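Local coordinates for USG-1 protein homolog (Pseudomonas aeruginosa, PDB 2HJS), which probably works as an NAD(P)-dependent oxidoreductase of the aspartate-semialdehyde dehydrogenase family and is expected to pair into a dimer, at residues 313-317 / 318-322. Numbering follows the deposited sequence.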
ATOM      1  N   ILE A 313       0.247 -10.820   1.867  1.00 48.37           N
ATOM      2  CA  ILE A 313      -0.255 -11.840   0.953  1.00 47.96           C
ATOM      3  C   ILE A 313      -0.008 -11.378  -0.482  1.00 48.30           C
ATOM      4  O   ILE A 313      -0.293 -10.232  -0.824  1.00 47.38           O
ATOM      5  CB  ILE A 313      -1.779 -12.066   1.160  1.00 48.03           C
ATOM      6  CG1 ILE A 313      -2.093 -12.402   2.627  1.00 48.23           C
ATOM      7  CG2 ILE A 313      -2.298 -13.148   0.177  1.00 47.54           C
ATOM      8  CD1 ILE A 313      -3.596 -12.396   2.953  1.00 46.73           C
ATOM      9  N   VAL A 314       0.560 -12.240  -1.318  1.00 48.17           N
ATOM     10  CA  VAL A 314       0.644 -11.899  -2.736  1.00 48.42           C
ATOM     11  C   VAL A 314       0.119 -13.047  -3.557  1.00 48.14           C
ATOM     12  O   VAL A 314       0.362 -14.216  -3.251  1.00 48.43           O
ATOM     13  CB  VAL A 314       2.075 -11.417  -3.224  1.00 48.87           C
ATOM     14  CG1 VAL A 314       2.518 -10.063  -2.510  1.00 48.18           C
ATOM     15  CG2 VAL A 314       3.131 -12.488  -3.104  1.00 48.50           C
ATOM     16  N   SER A 315      -0.628 -12.705  -4.593  1.00 48.67           N
ATOM     17  CA  SER A 315      -1.264 -13.712  -5.439  1.00 49.72           C
ATOM     18  C   SER A 315      -1.485 -13.156  -6.833  1.00 49.89           C
ATOM     19  O   SER A 315      -1.628 -11.927  -7.017  1.00 50.56           O
ATOM     20  CB  SER A 315      -2.626 -14.081  -4.852  1.00 49.10           C
ATOM     21  OG  SER A 315      -3.031 -15.374  -5.314  1.00 51.71           O
ATOM     22  N   ASP A 316      -1.525 -14.062  -7.797  1.00 49.20           N
ATOM     23  CA  ASP A 316      -1.865 -13.744  -9.175  1.00 49.01           C
ATOM     24  C   ASP A 316      -3.392 -13.550  -9.271  1.00 48.64           C
ATOM     25  O   ASP A 316      -4.165 -14.519  -9.253  1.00 47.79           O
ATOM     26  CB  ASP A 316      -1.364 -14.868 -10.105  1.00 48.94           C
ATOM     27  CG  ASP A 316      -1.563 -14.555 -11.577  1.00 50.04           C
ATOM     28  OD1 ASP A 316      -2.492 -13.767 -11.910  1.00 50.25           O
ATOM     29  OD2 ASP A 316      -0.797 -15.116 -12.404  1.00 49.46           O
ATOM     30  N   ASN A 317      -3.818 -12.285  -9.341  1.00 48.08           N
ATOM     31  CA  ASN A 317      -5.237 -11.946  -9.400  1.00 47.96           C
ATOM     32  C   ASN A 317      -5.960 -12.566 -10.596  1.00 47.80           C
ATOM     33  O   ASN A 317      -7.119 -12.932 -10.498  1.00 48.30           O
ATOM     34  CB  ASN A 317      -5.420 -10.419  -9.394  1.00 48.24           C
ATOM     35  CG  ASN A 317      -4.670  -9.736 -10.521  1.00 48.98           C
ATOM     36  OD1 ASN A 317      -3.461  -9.933 -10.705  1.00 49.08           O
ATOM     37  ND2 ASN A 317      -5.397  -8.947 -11.306  1.00 48.63           N
ATOM     38  N   VAL A 318      -5.268 -12.718 -11.717  1.00 47.74           N
ATOM     39  CA  VAL A 318      -5.895 -13.291 -12.901  1.00 47.28           C
ATOM     40  C   VAL A 318      -6.000 -14.828 -12.862  1.00 47.96           C
ATOM     41  O   VAL A 318      -7.102 -15.389 -12.916  1.00 47.55           O
ATOM     42  CB  VAL A 318      -5.198 -12.802 -14.181  1.00 47.18           C
ATOM     43  CG1 VAL A 318      -5.743 -13.541 -15.424  1.00 45.87           C
ATOM     44  CG2 VAL A 318      -5.395 -11.275 -14.320  1.00 45.18           C
ATOM     45  N   ARG A 319      -4.847 -15.486 -12.764  1.00 48.44           N
ATOM     46  CA  ARG A 319      -4.755 -16.940 -12.795  1.00 48.30           C
ATOM     47  C   ARG A 319      -5.322 -17.573 -11.518  1.00 48.70           C
ATOM     48  O   ARG A 319      -6.073 -18.542 -11.605  1.00 48.63           O
ATOM     49  CB  ARG A 319      -3.300 -17.362 -12.965  1.00 47.93           C
ATOM     50  CG  ARG A 319      -3.110 -18.887 -13.052  1.00 48.10           C
ATOM     51  CD  ARG A 319      -1.640 -19.263 -12.926  1.00 49.98           C
ATOM     52  NE  ARG A 319      -1.458 -20.716 -12.855  1.00 48.70           N
ATOM     53  CZ  ARG A 319      -1.415 -21.539 -13.909  1.00 50.46           C
ATOM     54  NH1 ARG A 319      -1.530 -21.062 -15.141  1.00 49.35           N
ATOM     55  NH2 ARG A 319      -1.258 -22.851 -13.728  1.00 45.74           N
ATOM     56  N   LYS A 320      -4.936 -17.037 -10.349  1.00 47.98           N
ATOM     57  CA  LYS A 320      -5.273 -17.653  -9.070  1.00 47.75           C
ATOM     58  C   LYS A 320      -6.564 -17.099  -8.432  1.00 47.85           C
ATOM     59  O   LYS A 320      -7.533 -17.824  -8.301  1.00 48.35           O
ATOM     60  CB  LYS A 320      -4.099 -17.571  -8.074  1.00 47.19           C
ATOM     61  CG  LYS A 320      -4.475 -18.004  -6.632  1.00 46.58           C
ATOM     62  CD  LYS A 320      -4.978 -19.493  -6.613  1.00 45.82           C
ATOM     63  CE  LYS A 320      -5.209 -20.025  -5.199  1.00 46.53           C
ATOM     64  NZ  LYS A 320      -3.967 -20.239  -4.394  1.00 46.02           N
ATOM     65  N   GLY A 321      -6.577 -15.826  -8.040  1.00 47.12           N
ATOM     66  CA  GLY A 321      -7.718 -15.264  -7.316  1.00 47.21           C
ATOM     67  C   GLY A 321      -9.018 -15.457  -8.071  1.00 48.06           C
ATOM     68  O   GLY A 321      -9.988 -15.967  -7.512  1.00 48.83           O
ATOM     69  N   ALA A 322      -9.025 -15.108  -9.356  1.00 47.48           N
ATOM     70  CA  ALA A 322     -10.221 -15.264 -10.180  1.00 47.09           C
ATOM     71  C   ALA A 322     -10.332 -16.671 -10.799  1.00 47.74           C
ATOM     72  O   ALA A 322     -11.189 -17.473 -10.373  1.00 48.44           O
ATOM     73  CB  ALA A 322     -10.266 -14.199 -11.254  1.00 46.36           C
TER
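Asp316 meets Val318 and Arg319 as the N-cap of helix 317-336, at the turn where strand 308-315 of the dimerisation-domain sheet gives way to that helix. Going along the first turn, Val318 N comes first, 3.0 Å from Asp316 OD1, but the angle of 127° at its hydrogen makes this a weak bond. The side chain of Val318 crosses that of Asn317 obliquely, with Val318 CG2 3.8 Å from Asn317 ND2, whose amide is held elsewhere by Ser163 and Gly245. Arg319 supplies the straighter capping bond, its N sitting 3.0 Å from Asp316 OD1 with 163° at the hydrogen, and it approaches from above the carboxylate plane. With CG anti to the backbone N (chi1 -175°), and thus beside the carbonyl carbon, the Asp316 carboxylate leans forward to the first-turn N-H groups. The other oxygen, OD2, touches Arg319 CB and takes the N-H of Gly290, so both carboxylate oxygens are engaged. The extended Arg319 chain carries its guanidinium away to salt bridges with Asp292 and Glu28. Next comes Lys320, whose N gives a rather bent bond to Asp316 O, while its CG packs 3.3 Å from Ser315 OG, a hydroxyl that is itself bonded to Thr294. Bends at chi2 and chi4 bring Lys320 NZ to Glu140, Asp292 and Thr294, and its side chain also lies beside a bound dioxane, probably from the crystallisation liquor. Gly321 N reaches Asp316 O as well, from the opposite face of the carbonyl plane, so one oxygen accepts both an i+4 and an i+5 donor as the turn widens to pi type. Ala322 continues the wide turn: its N donates to Asn317 O at 3.1 Å, and its CB stands 3.5 Å from that same oxygen.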